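PDB 5NNP: N-terminal acetyltransferase-like protein from Chaetomium thermophilum, which probably acts as the auxiliary, TPR-repeat subunit of an N-terminal acetyltransferase A complex, helping to present proteins for acetylation at their N termini. Local coordinates for residues 244-249 with 281-286; 202-207 with 233-238; 297-302 with 330-335; 512-517 with 662-667. All blocks are in the same frame, centred on the assembly; numbering follows the deposited sequence.

Contact 1 (244-249 with 281-286); sequences AYRALL and DEYAAK
Tyr283 runs out from helix 273-286 and meets the side chain of Leu249 at about a right angle, offering it one ring face. Leu249 CD1 lies over that face, 4.0 Å from the ring centroid and 22° off the normal, a CH-pi contact displaced toward the CZ and CE2 rim; CD1 is 3.8 Å from CZ of Tyr283. Leu249 CB lies over the same face, nearer the other rim, 3.8 Å from Tyr283 CE1. The first torsion of Tyr283, with CG anti to its carbonyl carbon (chi1 -75°), sends the hydroxyl end on toward Arg246. The aliphatic part of Arg246 passes at the ring edge, near its plane, so that its CB, CG and CD run past the OH of Tyr283. The two segments run roughly parallel, their axes 12.5 Å apart, as expected for every second helix of an alpha solenoid of the TPR type; helix 256-265 comes between them in the chain, and its Tyr258 and Tyr259 also touch Leu249. Farther out, Arg246 NE is 4.3 Å from Glu282 OE2, opposite charges too distant for a salt bridge, with the carboxylate oxygen near the guanidinium plane. Beyond the ring, Lys286 reaches back to form a salt bridge with Asp250.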
loop_
_atom_site.group_PDB
_atom_site.type_symbol
_atom_site.label_atom_id
_atom_site.label_comp_id
_atom_site.label_asym_id
_atom_site.label_seq_id
_atom_site.Cartn_x
_atom_site.Cartn_y
_atom_site.Cartn_z
ATOM N N ALA A 244 -20.949 -22.639 5.908
ATOM C CA ALA A 244 -20.259 -21.405 6.263
ATOM C C ALA A 244 -19.953 -20.549 5.047
ATOM O O ALA A 244 -20.081 -19.326 5.092
ATOM C CB ALA A 244 -18.976 -21.718 7.019
ATOM N N TYR A 245 -19.540 -21.193 3.963
ATOM C CA TYR A 245 -19.238 -20.480 2.729
ATOM C C TYR A 245 -20.517 -19.964 2.070
ATOM O O TYR A 245 -20.511 -18.903 1.427
ATOM C CB TYR A 245 -18.448 -21.371 1.771
ATOM C CG TYR A 245 -16.983 -21.433 2.120
ATOM C CD1 TYR A 245 -16.183 -20.289 2.046
ATOM C CD2 TYR A 245 -16.396 -22.617 2.552
ATOM C CE1 TYR A 245 -14.826 -20.326 2.381
ATOM C CE2 TYR A 245 -15.042 -22.666 2.887
ATOM C CZ TYR A 245 -14.266 -21.516 2.798
ATOM O OH TYR A 245 -12.931 -21.560 3.110
ATOM N N ARG A 246 -21.616 -20.691 2.262
ATOM C CA ARG A 246 -22.908 -20.213 1.800
ATOM C C ARG A 246 -23.297 -18.922 2.518
ATOM O O ARG A 246 -23.792 -17.982 1.890
ATOM C CB ARG A 246 -23.985 -21.275 1.993
ATOM C CG ARG A 246 -23.914 -22.380 0.976
ATOM C CD ARG A 246 -25.146 -23.251 1.004
ATOM N NE ARG A 246 -25.365 -23.842 -0.314
ATOM C CZ ARG A 246 -24.943 -25.046 -0.677
ATOM N NH1 ARG A 246 -24.292 -25.809 0.195
ATOM N NH2 ARG A 246 -25.181 -25.486 -1.905
ATOM N N ALA A 247 -23.066 -18.876 3.830
ATOM C CA ALA A 247 -23.313 -17.663 4.615
ATOM C C ALA A 247 -22.540 -16.456 4.075
ATOM O O ALA A 247 -23.086 -15.350 3.971
ATOM C CB ALA A 247 -22.960 -17.896 6.066
ATOM N N LEU A 248 -21.276 -16.681 3.722
ATOM C CA LEU A 248 -20.433 -15.616 3.197
ATOM C C LEU A 248 -20.887 -15.193 1.802
ATOM O O LEU A 248 -20.820 -14.007 1.449
ATOM C CB LEU A 248 -18.966 -16.052 3.173
ATOM C CG LEU A 248 -18.272 -16.081 4.543
ATOM C CD1 LEU A 248 -17.045 -16.986 4.524
ATOM C CD2 LEU A 248 -17.886 -14.666 4.996
ATOM N N LEU A 249 -21.368 -16.156 1.016
ATOM C CA LEU A 249 -21.791 -15.861 -0.350
ATOM C C LEU A 249 -23.020 -14.982 -0.321
ATOM O O LEU A 249 -23.133 -14.028 -1.099
ATOM C CB LEU A 249 -22.086 -17.138 -1.137
ATOM C CG LEU A 249 -20.903 -17.851 -1.786
ATOM C CD1 LEU A 249 -21.345 -19.200 -2.308
ATOM C CD2 LEU A 249 -20.317 -16.999 -2.904
ATOM N N ASP A 281 -25.393 -21.022 -10.829
ATOM C CA ASP A 281 -26.718 -20.639 -11.302
ATOM C C ASP A 281 -27.619 -20.359 -10.111
ATOM O O ASP A 281 -28.447 -19.450 -10.137
ATOM C CB ASP A 281 -27.324 -21.730 -12.197
ATOM C CG ASP A 281 -26.615 -21.846 -13.530
ATOM O OD1 ASP A 281 -25.974 -20.864 -13.946
ATOM O OD2 ASP A 281 -26.697 -22.912 -14.168
ATOM N N GLU A 282 -27.437 -21.135 -9.055
ATOM C CA GLU A 282 -28.252 -20.969 -7.871
ATOM C C GLU A 282 -28.129 -19.568 -7.291
ATOM O O GLU A 282 -29.136 -18.955 -6.958
ATOM C CB GLU A 282 -27.875 -22.002 -6.827
ATOM C CG GLU A 282 -28.706 -21.905 -5.582
ATOM C CD GLU A 282 -28.326 -22.943 -4.570
ATOM O OE1 GLU A 282 -28.173 -24.116 -4.971
ATOM O OE2 GLU A 282 -28.172 -22.580 -3.382
ATOM N N TYR A 283 -26.906 -19.048 -7.186
ATOM C CA TYR A 283 -26.726 -17.705 -6.632
ATOM C C TYR A 283 -27.061 -16.625 -7.644
ATOM O O TYR A 283 -27.456 -15.533 -7.260
ATOM C CB TYR A 283 -25.307 -17.534 -6.071
ATOM C CG TYR A 283 -25.205 -18.281 -4.751
ATOM C CD1 TYR A 283 -25.565 -17.674 -3.555
ATOM C CD2 TYR A 283 -24.831 -19.613 -4.715
ATOM C CE1 TYR A 283 -25.517 -18.359 -2.371
ATOM C CE2 TYR A 283 -24.782 -20.297 -3.542
ATOM C CZ TYR A 283 -25.126 -19.678 -2.368
ATOM O OH TYR A 283 -25.074 -20.389 -1.184
ATOM N N ALA A 284 -26.944 -16.939 -8.931
ATOM C CA ALA A 284 -27.319 -15.995 -9.990
ATOM C C ALA A 284 -28.830 -15.733 -9.978
ATOM O O ALA A 284 -29.290 -14.606 -10.161
ATOM C CB ALA A 284 -26.881 -16.512 -11.347
ATOM N N ALA A 285 -29.594 -16.793 -9.757
ATOM C CA ALA A 285 -31.033 -16.691 -9.584
ATOM C C ALA A 285 -31.385 -15.903 -8.323
ATOM O O ALA A 285 -32.304 -15.084 -8.326
ATOM C CB ALA A 285 -31.649 -18.078 -9.523
ATOM N N LYS A 286 -30.650 -16.162 -7.245
ATOM C CA LYS A 286 -30.945 -15.574 -5.946
ATOM C C LYS A 286 -30.498 -14.123 -5.904
ATOM O O LYS A 286 -31.064 -13.312 -5.176
ATOM C CB LYS A 286 -30.260 -16.378 -4.835
ATOM C CG LYS A 286 -30.742 -16.090 -3.422
ATOM C CD LYS A 286 -30.022 -16.966 -2.416
ATOM C CE LYS A 286 -30.492 -16.690 -0.992
ATOM N NZ LYS A 286 -29.725 -17.498 0.000
#

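Contact 2 (202-207 with 233-238); sequences GDIERA and SKLARK
Ile204 is the first residue of 202-207 to meet the other segment. Just before it, helix 185-200 has ended in a Schellman motif at Gly202, and Asp203 stands at the N-cap of the next helix, its OD2 accepting a weak capping bond from Arg206 N. Ile204 then turns its CG2 branch, anti to the backbone N, onto Leu235: CG2 lies 3.9 Å from Leu235 CG and 4.0 Å from Leu235 CD2. The same methyl also approaches Lys234 CB, 4.3 Å away, so it sits against the last turn of helix 221-234. Glu205 follows with its chain bent at chi2 (74°), which brings the carboxylate across Leu235 at about a right angle, OE1 4.1 Å from Leu235 CD2. That oxygen accepts a hydrogen bond from a water, which in turn accepts one from Arg237 NH1, so the two charged groups are joined through solvent. Arg206 turns the other way: its NH1 makes a 3.1 Å salt bridge with Asp203 OD1, which lies in the guanidinium plane, and its NH2 pairs with Glu166. On the far side, helix 221-234 finishes in a second Schellman motif at Ala236. The start of one helix packed beside the end of its successor is characteristic of the antiparallel helix pairs that build TPR-like alpha solenoids.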
loop_
_atom_site.group_PDB
_atom_site.type_symbol
_atom_site.label_atom_id
_atom_site.label_comp_id
_atom_site.label_asym_id
_atom_site.label_seq_id
_atom_site.Cartn_x
_atom_site.Cartn_y
_atom_site.Cartn_z
ATOM N N GLY A 202 -1.023 -22.238 15.535
ATOM C CA GLY A 202 -1.204 -23.435 14.724
ATOM C C GLY A 202 -2.224 -24.396 15.290
ATOM O O GLY A 202 -2.346 -25.528 14.833
ATOM N N ASP A 203 -2.959 -23.931 16.294
ATOM C CA ASP A 203 -3.962 -24.740 16.973
ATOM C C ASP A 203 -5.356 -24.459 16.414
ATOM O O ASP A 203 -6.176 -23.813 17.063
ATOM C CB ASP A 203 -3.930 -24.453 18.466
ATOM C CG ASP A 203 -4.346 -25.643 19.298
ATOM O OD1 ASP A 203 -3.822 -25.771 20.426
ATOM O OD2 ASP A 203 -5.191 -26.440 18.831
ATOM N N ILE A 204 -5.618 -24.935 15.202
ATOM C CA ILE A 204 -6.865 -24.618 14.527
ATOM C C ILE A 204 -8.054 -25.215 15.271
ATOM O O ILE A 204 -9.134 -24.638 15.320
ATOM C CB ILE A 204 -6.852 -25.114 13.070
ATOM C CG1 ILE A 204 -5.681 -24.477 12.314
ATOM C CG2 ILE A 204 -8.165 -24.786 12.390
ATOM C CD1 ILE A 204 -5.658 -22.976 12.402
ATOM N N GLU A 205 -7.846 -26.375 15.861
ATOM C CA GLU A 205 -8.879 -26.999 16.669
ATOM C C GLU A 205 -9.321 -26.074 17.810
ATOM O O GLU A 205 -10.507 -25.896 18.068
ATOM C CB GLU A 205 -8.363 -28.324 17.224
ATOM C CG GLU A 205 -9.322 -29.034 18.151
ATOM C CD GLU A 205 -10.475 -29.658 17.405
ATOM O OE1 GLU A 205 -10.270 -30.037 16.235
ATOM O OE2 GLU A 205 -11.577 -29.764 17.985
ATOM N N ARG A 206 -8.355 -25.481 18.495
ATOM C CA ARG A 206 -8.665 -24.672 19.659
ATOM C C ARG A 206 -9.242 -23.321 19.270
ATOM O O ARG A 206 -10.108 -22.783 19.965
ATOM C CB ARG A 206 -7.418 -24.476 20.508
ATOM C CG ARG A 206 -7.712 -24.188 21.957
ATOM C CD ARG A 206 -6.438 -24.175 22.743
ATOM N NE ARG A 206 -5.976 -22.821 23.032
ATOM C CZ ARG A 206 -4.791 -22.349 22.670
ATOM N NH1 ARG A 206 -3.940 -23.113 21.989
ATOM N NH2 ARG A 206 -4.454 -21.119 22.999
ATOM N N ALA A 207 -8.756 -22.774 18.163
ATOM C CA ALA A 207 -9.217 -21.479 17.692
ATOM C C ALA A 207 -10.693 -21.520 17.289
ATOM O O ALA A 207 -11.429 -20.546 17.503
ATOM C CB ALA A 207 -8.350 -20.999 16.526
ATOM N N SER A 233 -12.846 -25.600 7.205
ATOM C CA SER A 233 -12.301 -26.208 5.994
ATOM C C SER A 233 -10.977 -26.901 6.301
ATOM O O SER A 233 -10.769 -28.043 5.895
ATOM C CB SER A 233 -12.132 -25.184 4.870
ATOM O OG SER A 233 -11.334 -24.089 5.267
ATOM N N LYS A 234 -10.099 -26.229 7.035
ATOM C CA LYS A 234 -8.834 -26.837 7.453
ATOM C C LYS A 234 -9.010 -28.074 8.325
ATOM O O LYS A 234 -8.141 -28.937 8.348
ATOM C CB LYS A 234 -7.977 -25.817 8.202
ATOM C CG LYS A 234 -7.459 -24.712 7.320
ATOM C CD LYS A 234 -6.650 -23.740 8.127
ATOM C CE LYS A 234 -5.961 -22.720 7.259
ATOM N NZ LYS A 234 -5.116 -21.853 8.128
ATOM N N LEU A 235 -10.124 -28.165 9.045
ATOM C CA LEU A 235 -10.388 -29.338 9.872
ATOM C C LEU A 235 -11.124 -30.413 9.076
ATOM O O LEU A 235 -11.461 -31.470 9.608
ATOM C CB LEU A 235 -11.185 -28.945 11.112
ATOM C CG LEU A 235 -10.423 -27.984 12.030
ATOM C CD1 LEU A 235 -11.285 -27.495 13.184
ATOM C CD2 LEU A 235 -9.193 -28.665 12.554
ATOM N N ALA A 236 -11.356 -30.145 7.794
ATOM C CA ALA A 236 -12.000 -31.106 6.894
ATOM C C ALA A 236 -13.411 -31.423 7.354
ATOM O O ALA A 236 -13.925 -32.517 7.134
ATOM C CB ALA A 236 -11.185 -32.362 6.792
ATOM N N ARG A 237 -14.029 -30.442 7.992
ATOM C CA ARG A 237 -15.415 -30.535 8.417
ATOM C C ARG A 237 -16.299 -29.939 7.327
ATOM O O ARG A 237 -16.755 -28.800 7.420
ATOM C CB ARG A 237 -15.581 -29.841 9.771
ATOM C CG ARG A 237 -14.801 -30.600 10.846
ATOM C CD ARG A 237 -14.698 -29.884 12.162
ATOM N NE ARG A 237 -16.009 -29.553 12.696
ATOM C CZ ARG A 237 -16.209 -29.054 13.910
ATOM N NH1 ARG A 237 -15.180 -28.843 14.725
ATOM N NH2 ARG A 237 -17.442 -28.767 14.305
ATOM N N LYS A 238 -16.525 -30.732 6.282
ATOM C CA LYS A 238 -16.983 -30.211 4.997
ATOM C C LYS A 238 -18.436 -29.768 4.976
ATOM O O LYS A 238 -18.730 -28.674 4.501
ATOM C CB LYS A 238 -16.735 -31.245 3.902
ATOM C CG LYS A 238 -15.261 -31.300 3.504
ATOM C CD LYS A 238 -14.996 -32.209 2.317
ATOM C CE LYS A 238 -13.502 -32.286 2.058
ATOM N NZ LYS A 238 -13.143 -33.466 1.228
HETATM O O HOH W 1 -12.665 -30.545 14.737
#

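Contact 3 (297-302 with 330-335); sequences PLNFLS and KHLYSD
Leu298 and Leu332 form the close-packed half of this contact. Both are buried and cross at about a right angle, Leu298 CB lying 3.8 Å from Leu332 CD1, while the other methyl of Leu332 is directed to the Leu298 carbonyl and the Asn299 amide. The more exposed half is looser and polar: His331 NE2 gives Asn299 OD1 a weak hydrogen bond of 3.3 Å, bent to 125° at the hydrogen. The oxygen lies in the plane of the imidazole, at its edge, but the amide itself stands nearly upright to the ring, 79° between planes. One face of the imidazole rests on Leu332 CG, and a polar side chain of another protein chain packs on His331. Both segments are interhelical loops of the alpha solenoid, with helices 303-320 and 325-329 between them in the chain. The first leads into helix 303-320, whose Phe306, Thr309 and Ala310 back Leu298; the second ends at Asp335, the N-cap of helix 336-352, with Asp335 OD1 bonded to Lys338 N.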
loop_
_atom_site.group_PDB
_atom_site.type_symbol
_atom_site.label_atom_id
_atom_site.label_comp_id
_atom_site.label_asym_id
_atom_site.label_seq_id
_atom_site.Cartn_x
_atom_site.Cartn_y
_atom_site.Cartn_z
ATOM N N PRO A 297 -18.447 -18.846 -14.137
ATOM C CA PRO A 297 -18.610 -20.107 -14.886
ATOM C C PRO A 297 -17.921 -20.131 -16.247
ATOM O O PRO A 297 -17.758 -21.208 -16.821
ATOM C CB PRO A 297 -20.125 -20.210 -15.065
ATOM C CG PRO A 297 -20.678 -19.505 -13.867
ATOM C CD PRO A 297 -19.735 -18.365 -13.599
ATOM N N LEU A 298 -17.531 -18.972 -16.765
ATOM C CA LEU A 298 -16.826 -18.932 -18.038
ATOM C C LEU A 298 -15.372 -19.334 -17.856
ATOM O O LEU A 298 -14.637 -19.470 -18.828
ATOM C CB LEU A 298 -16.905 -17.537 -18.673
ATOM C CG LEU A 298 -18.289 -16.943 -18.964
ATOM C CD1 LEU A 298 -18.173 -15.479 -19.404
ATOM C CD2 LEU A 298 -19.062 -17.778 -19.981
ATOM N N ASN A 299 -14.949 -19.515 -16.609
ATOM C CA ASN A 299 -13.576 -19.934 -16.346
ATOM C C ASN A 299 -13.364 -21.422 -16.622
ATOM O O ASN A 299 -12.342 -21.810 -17.184
ATOM C CB ASN A 299 -13.177 -19.604 -14.910
ATOM C CG ASN A 299 -12.967 -18.124 -14.698
ATOM O OD1 ASN A 299 -12.624 -17.405 -15.636
ATOM N ND2 ASN A 299 -13.174 -17.654 -13.467
ATOM N N PHE A 300 -14.341 -22.244 -16.249
ATOM C CA PHE A 300 -14.214 -23.698 -16.377
ATOM C C PHE A 300 -15.151 -24.281 -17.429
ATOM O O PHE A 300 -15.008 -25.441 -17.820
ATOM C CB PHE A 300 -14.491 -24.366 -15.039
ATOM C CG PHE A 300 -15.825 -24.002 -14.457
ATOM C CD1 PHE A 300 -16.967 -24.715 -14.800
ATOM C CD2 PHE A 300 -15.943 -22.934 -13.579
ATOM C CE1 PHE A 300 -18.203 -24.374 -14.266
ATOM C CE2 PHE A 300 -17.182 -22.589 -13.038
ATOM C CZ PHE A 300 -18.311 -23.309 -13.388
ATOM N N LEU A 301 -16.126 -23.494 -17.873
ATOM C CA LEU A 301 -16.979 -23.947 -18.968
ATOM C C LEU A 301 -16.163 -24.061 -20.248
ATOM O O LEU A 301 -15.174 -23.355 -20.441
ATOM C CB LEU A 301 -18.165 -23.005 -19.175
ATOM C CG LEU A 301 -19.366 -23.211 -18.255
ATOM C CD1 LEU A 301 -20.403 -22.135 -18.494
ATOM C CD2 LEU A 301 -19.960 -24.580 -18.465
ATOM N N SER A 302 -16.579 -24.959 -21.123
ATOM C CA SER A 302 -15.820 -25.233 -22.337
ATOM C C SER A 302 -16.719 -25.731 -23.463
ATOM O O SER A 302 -17.866 -26.109 -23.227
ATOM C CB SER A 302 -14.722 -26.255 -22.048
ATOM O OG SER A 302 -15.288 -27.472 -21.595
ATOM N N LYS A 330 -11.227 -10.279 -20.516
ATOM C CA LYS A 330 -9.938 -10.544 -21.176
ATOM C C LYS A 330 -9.066 -11.577 -20.468
ATOM O O LYS A 330 -8.159 -12.146 -21.080
ATOM C CB LYS A 330 -9.141 -9.251 -21.330
ATOM C CG LYS A 330 -8.756 -8.580 -20.027
ATOM C CD LYS A 330 -7.980 -7.318 -20.312
ATOM C CE LYS A 330 -7.061 -6.962 -19.172
ATOM N NZ LYS A 330 -6.259 -5.754 -19.501
ATOM N N HIS A 331 -9.333 -11.810 -19.188
ATOM C CA HIS A 331 -8.638 -12.845 -18.424
ATOM C C HIS A 331 -8.838 -14.243 -19.017
ATOM O O HIS A 331 -8.048 -15.149 -18.750
ATOM C CB HIS A 331 -9.112 -12.846 -16.969
ATOM C CG HIS A 331 -10.551 -13.243 -16.803
ATOM N ND1 HIS A 331 -11.600 -12.376 -17.034
ATOM C CD2 HIS A 331 -11.112 -14.417 -16.429
ATOM C CE1 HIS A 331 -12.745 -12.998 -16.807
ATOM N NE2 HIS A 331 -12.477 -14.240 -16.443
ATOM N N LEU A 332 -9.906 -14.418 -19.796
ATOM C CA LEU A 332 -10.208 -15.710 -20.428
ATOM C C LEU A 332 -9.378 -15.967 -21.686
ATOM O O LEU A 332 -9.314 -17.089 -22.174
ATOM C CB LEU A 332 -11.689 -15.797 -20.797
ATOM C CG LEU A 332 -12.724 -15.801 -19.679
ATOM C CD1 LEU A 332 -14.101 -15.627 -20.274
ATOM C CD2 LEU A 332 -12.649 -17.091 -18.886
ATOM N N TYR A 333 -8.744 -14.920 -22.200
ATOM C CA TYR A 333 -8.050 -14.983 -23.483
ATOM C C TYR A 333 -6.783 -15.854 -23.444
ATOM O O TYR A 333 -6.089 -15.989 -24.454
ATOM C CB TYR A 333 -7.709 -13.562 -23.962
ATOM C CG TYR A 333 -8.850 -12.871 -24.674
ATOM C CD1 TYR A 333 -10.167 -13.038 -24.246
ATOM C CD2 TYR A 333 -8.618 -12.045 -25.769
ATOM C CE1 TYR A 333 -11.222 -12.409 -24.899
ATOM C CE2 TYR A 333 -9.666 -11.408 -26.424
ATOM C CZ TYR A 333 -10.963 -11.598 -25.985
ATOM O OH TYR A 333 -12.007 -10.982 -26.632
ATOM N N SER A 334 -6.487 -16.441 -22.286
ATOM C CA SER A 334 -5.365 -17.371 -22.178
ATOM C C SER A 334 -5.707 -18.635 -22.957
ATOM O O SER A 334 -4.829 -19.291 -23.503
ATOM C CB SER A 334 -5.039 -17.697 -20.713
ATOM O OG SER A 334 -6.073 -18.443 -20.079
ATOM N N ASP A 335 -6.996 -18.960 -22.995
ATOM C CA ASP A 335 -7.509 -20.085 -23.763
ATOM C C ASP A 335 -7.862 -19.606 -25.172
ATOM O O ASP A 335 -8.726 -18.749 -25.356
ATOM C CB ASP A 335 -8.725 -20.698 -23.060
ATOM C CG ASP A 335 -9.292 -21.901 -23.796
ATOM O OD1 ASP A 335 -9.561 -21.793 -25.011
ATOM O OD2 ASP A 335 -9.483 -22.959 -23.156
#

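Contact 4 (512-517 with 662-667); sequences TVFSIF and LNYILQ
The rings of Phe514 and Tyr664 lie near parallel, their planes 27° apart, but are slid so far past one another that they barely overlap, with centroids 5.9 Å apart. Phe514 CE2 comes in at the edge of the Tyr664 ring, near its plane, 3.8 Å from Tyr664 CD2; seen from the phenylalanine, that same carbon approaches obliquely. Beside this pair, Phe514 CZ lies 3.8 Å from Tyr664 CE2, so two neighbouring carbons of each ring do all the touching. The pi systems have other partners: Lys660 makes a cation-pi contact with Phe514, Arg551 makes one with Tyr664, and the ring of Phe661 also meets Phe514. Between segments 512-517 and 662-667 the nearest CA atoms, those of Phe514 and Tyr664, are 10.2 Å apart, and only the two rings touch. Both helices, 503-523 and 654-668, belong to the alpha solenoid, and helix 554-572 packs against each of them: Ala559 receives Val513, Tyr556 receives Phe514, and Phe557 and Ala560 receive Ile665. With CG anti to the backbone N (chi1 -176°), Phe514 is carried out toward the tyrosine. One turn later, Phe517 heads elsewhere, meeting Tyr556 edge-to-face and the ring of Trp520, while on the opposite helix Leu662 and Leu666 pack against helix 673-685.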
loop_
_atom_site.group_PDB
_atom_site.type_symbol
_atom_site.label_atom_id
_atom_site.label_comp_id
_atom_site.label_asym_id
_atom_site.label_seq_id
_atom_site.Cartn_x
_atom_site.Cartn_y
_atom_site.Cartn_z
ATOM N N THR A 512 12.663 12.040 -5.523
ATOM C CA THR A 512 11.401 12.405 -4.896
ATOM C C THR A 512 10.540 11.180 -4.563
ATOM O O THR A 512 9.936 11.117 -3.492
ATOM C CB THR A 512 10.623 13.387 -5.784
ATOM O OG1 THR A 512 11.349 14.613 -5.835
ATOM C CG2 THR A 512 9.232 13.671 -5.237
ATOM N N VAL A 513 10.486 10.210 -5.471
ATOM C CA VAL A 513 9.795 8.952 -5.206
ATOM C C VAL A 513 10.443 8.186 -4.034
ATOM O O VAL A 513 9.771 7.542 -3.240
ATOM C CB VAL A 513 9.787 8.074 -6.461
ATOM C CG1 VAL A 513 9.337 6.663 -6.149
ATOM C CG2 VAL A 513 8.915 8.711 -7.528
ATOM N N PHE A 514 11.758 8.261 -3.938
ATOM C CA PHE A 514 12.477 7.647 -2.836
ATOM C C PHE A 514 12.036 8.275 -1.493
ATOM O O PHE A 514 11.792 7.567 -0.514
ATOM C CB PHE A 514 13.987 7.803 -3.073
ATOM C CG PHE A 514 14.843 7.132 -2.053
ATOM C CD1 PHE A 514 15.191 7.793 -0.874
ATOM C CD2 PHE A 514 15.325 5.844 -2.272
ATOM C CE1 PHE A 514 16.003 7.181 0.075
ATOM C CE2 PHE A 514 16.140 5.213 -1.318
ATOM C CZ PHE A 514 16.473 5.879 -0.143
ATOM N N SER A 515 11.909 9.601 -1.471
ATOM C CA SER A 515 11.488 10.333 -0.282
ATOM C C SER A 515 10.043 10.071 0.120
ATOM O O SER A 515 9.712 10.055 1.316
ATOM C CB SER A 515 11.673 11.814 -0.497
ATOM O OG SER A 515 13.034 12.147 -0.321
ATOM N N ILE A 516 9.184 9.887 -0.878
ATOM C CA ILE A 516 7.810 9.506 -0.616
ATOM C C ILE A 516 7.791 8.191 0.145
ATOM O O ILE A 516 6.974 8.015 1.054
ATOM C CB ILE A 516 6.988 9.390 -1.914
ATOM C CG1 ILE A 516 6.746 10.781 -2.495
ATOM C CG2 ILE A 516 5.666 8.723 -1.663
ATOM C CD1 ILE A 516 6.185 10.752 -3.907
ATOM N N PHE A 517 8.704 7.278 -0.190
ATOM C CA PHE A 517 8.721 5.999 0.515
ATOM C C PHE A 517 9.265 6.179 1.929
ATOM O O PHE A 517 8.819 5.506 2.849
ATOM C CB PHE A 517 9.491 4.927 -0.263
ATOM C CG PHE A 517 8.598 4.097 -1.152
ATOM C CD1 PHE A 517 8.030 2.923 -0.689
ATOM C CD2 PHE A 517 8.264 4.528 -2.427
ATOM C CE1 PHE A 517 7.179 2.169 -1.498
ATOM C CE2 PHE A 517 7.394 3.774 -3.239
ATOM C CZ PHE A 517 6.864 2.597 -2.770
ATOM N N LEU A 662 19.763 0.918 -4.561
ATOM C CA LEU A 662 20.070 -0.473 -4.861
ATOM C C LEU A 662 19.866 -1.405 -3.660
ATOM O O LEU A 662 19.291 -2.485 -3.799
ATOM C CB LEU A 662 21.507 -0.583 -5.366
ATOM C CG LEU A 662 21.965 -2.000 -5.685
ATOM C CD1 LEU A 662 21.129 -2.555 -6.830
ATOM C CD2 LEU A 662 23.464 -2.028 -5.992
ATOM N N ASN A 663 20.348 -0.986 -2.493
ATOM C CA ASN A 663 20.179 -1.750 -1.255
ATOM C C ASN A 663 18.742 -2.193 -0.991
ATOM O O ASN A 663 18.487 -3.336 -0.607
ATOM C CB ASN A 663 20.664 -0.941 -0.050
ATOM C CG ASN A 663 22.168 -0.713 -0.046
ATOM O OD1 ASN A 663 22.949 -1.487 -0.621
ATOM N ND2 ASN A 663 22.584 0.355 0.620
ATOM N N TYR A 664 17.795 -1.287 -1.192
ATOM C CA TYR A 664 16.389 -1.642 -1.025
ATOM C C TYR A 664 15.939 -2.591 -2.111
ATOM O O TYR A 664 15.097 -3.456 -1.877
ATOM C CB TYR A 664 15.506 -0.405 -1.043
ATOM C CG TYR A 664 15.540 0.401 0.222
ATOM C CD1 TYR A 664 15.741 -0.213 1.455
ATOM C CD2 TYR A 664 15.352 1.777 0.193
ATOM C CE1 TYR A 664 15.758 0.522 2.620
ATOM C CE2 TYR A 664 15.370 2.514 1.346
ATOM C CZ TYR A 664 15.573 1.878 2.560
ATOM O OH TYR A 664 15.576 2.605 3.715
ATOM N N ILE A 665 16.478 -2.401 -3.311
ATOM C CA ILE A 665 16.107 -3.243 -4.435
ATOM C C ILE A 665 16.485 -4.677 -4.151
ATOM O O ILE A 665 15.657 -5.571 -4.242
ATOM C CB ILE A 665 16.784 -2.791 -5.734
ATOM C CG1 ILE A 665 16.351 -1.368 -6.091
ATOM C CG2 ILE A 665 16.462 -3.755 -6.863
ATOM C CD1 ILE A 665 16.801 -0.913 -7.477
ATOM N N LEU A 666 17.746 -4.879 -3.793
ATOM C CA LEU A 666 18.277 -6.213 -3.518
ATOM C C LEU A 666 17.710 -6.826 -2.243
ATOM O O LEU A 666 17.608 -8.050 -2.129
ATOM C CB LEU A 666 19.805 -6.172 -3.421
ATOM C CG LEU A 666 20.556 -5.794 -4.699
ATOM C CD1 LEU A 666 22.039 -5.722 -4.389
ATOM C CD2 LEU A 666 20.275 -6.770 -5.851
ATOM N N GLN A 667 17.356 -5.987 -1.278
ATOM C CA GLN A 667 16.885 -6.504 -0.008
ATOM C C GLN A 667 15.396 -6.793 0.003
ATOM O O GLN A 667 14.947 -7.677 0.729
ATOM C CB GLN A 667 17.202 -5.540 1.117
ATOM C CG GLN A 667 16.581 -5.969 2.428
ATOM C CD GLN A 667 16.676 -4.908 3.488
ATOM O OE1 GLN A 667 17.215 -3.825 3.247
ATOM N NE2 GLN A 667 16.155 -5.209 4.676
#

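In the fold
Followed from the N terminus, the four contacts come strictly in series; none nests inside or crosses another. Contact 2 closes first, bringing the start of helix 204-214 to the end of helix 221-234. Contact 1 follows directly, closing the loop from helix 238-251 to helix 273-286; the two touch where Tyr245 packs on Ser233. Contact 3 then joins the loops ahead of helices 303-320 and 336-352, its nearest atoms about 5 Å from contact 1 without touching it. These three follow one another along the 202-335 part of the solenoid. Contact 4 lies apart, its centre 38 to 44 Å from theirs, and closes the longest loop, partly unmodelled, between helices 503-523 and 654-668.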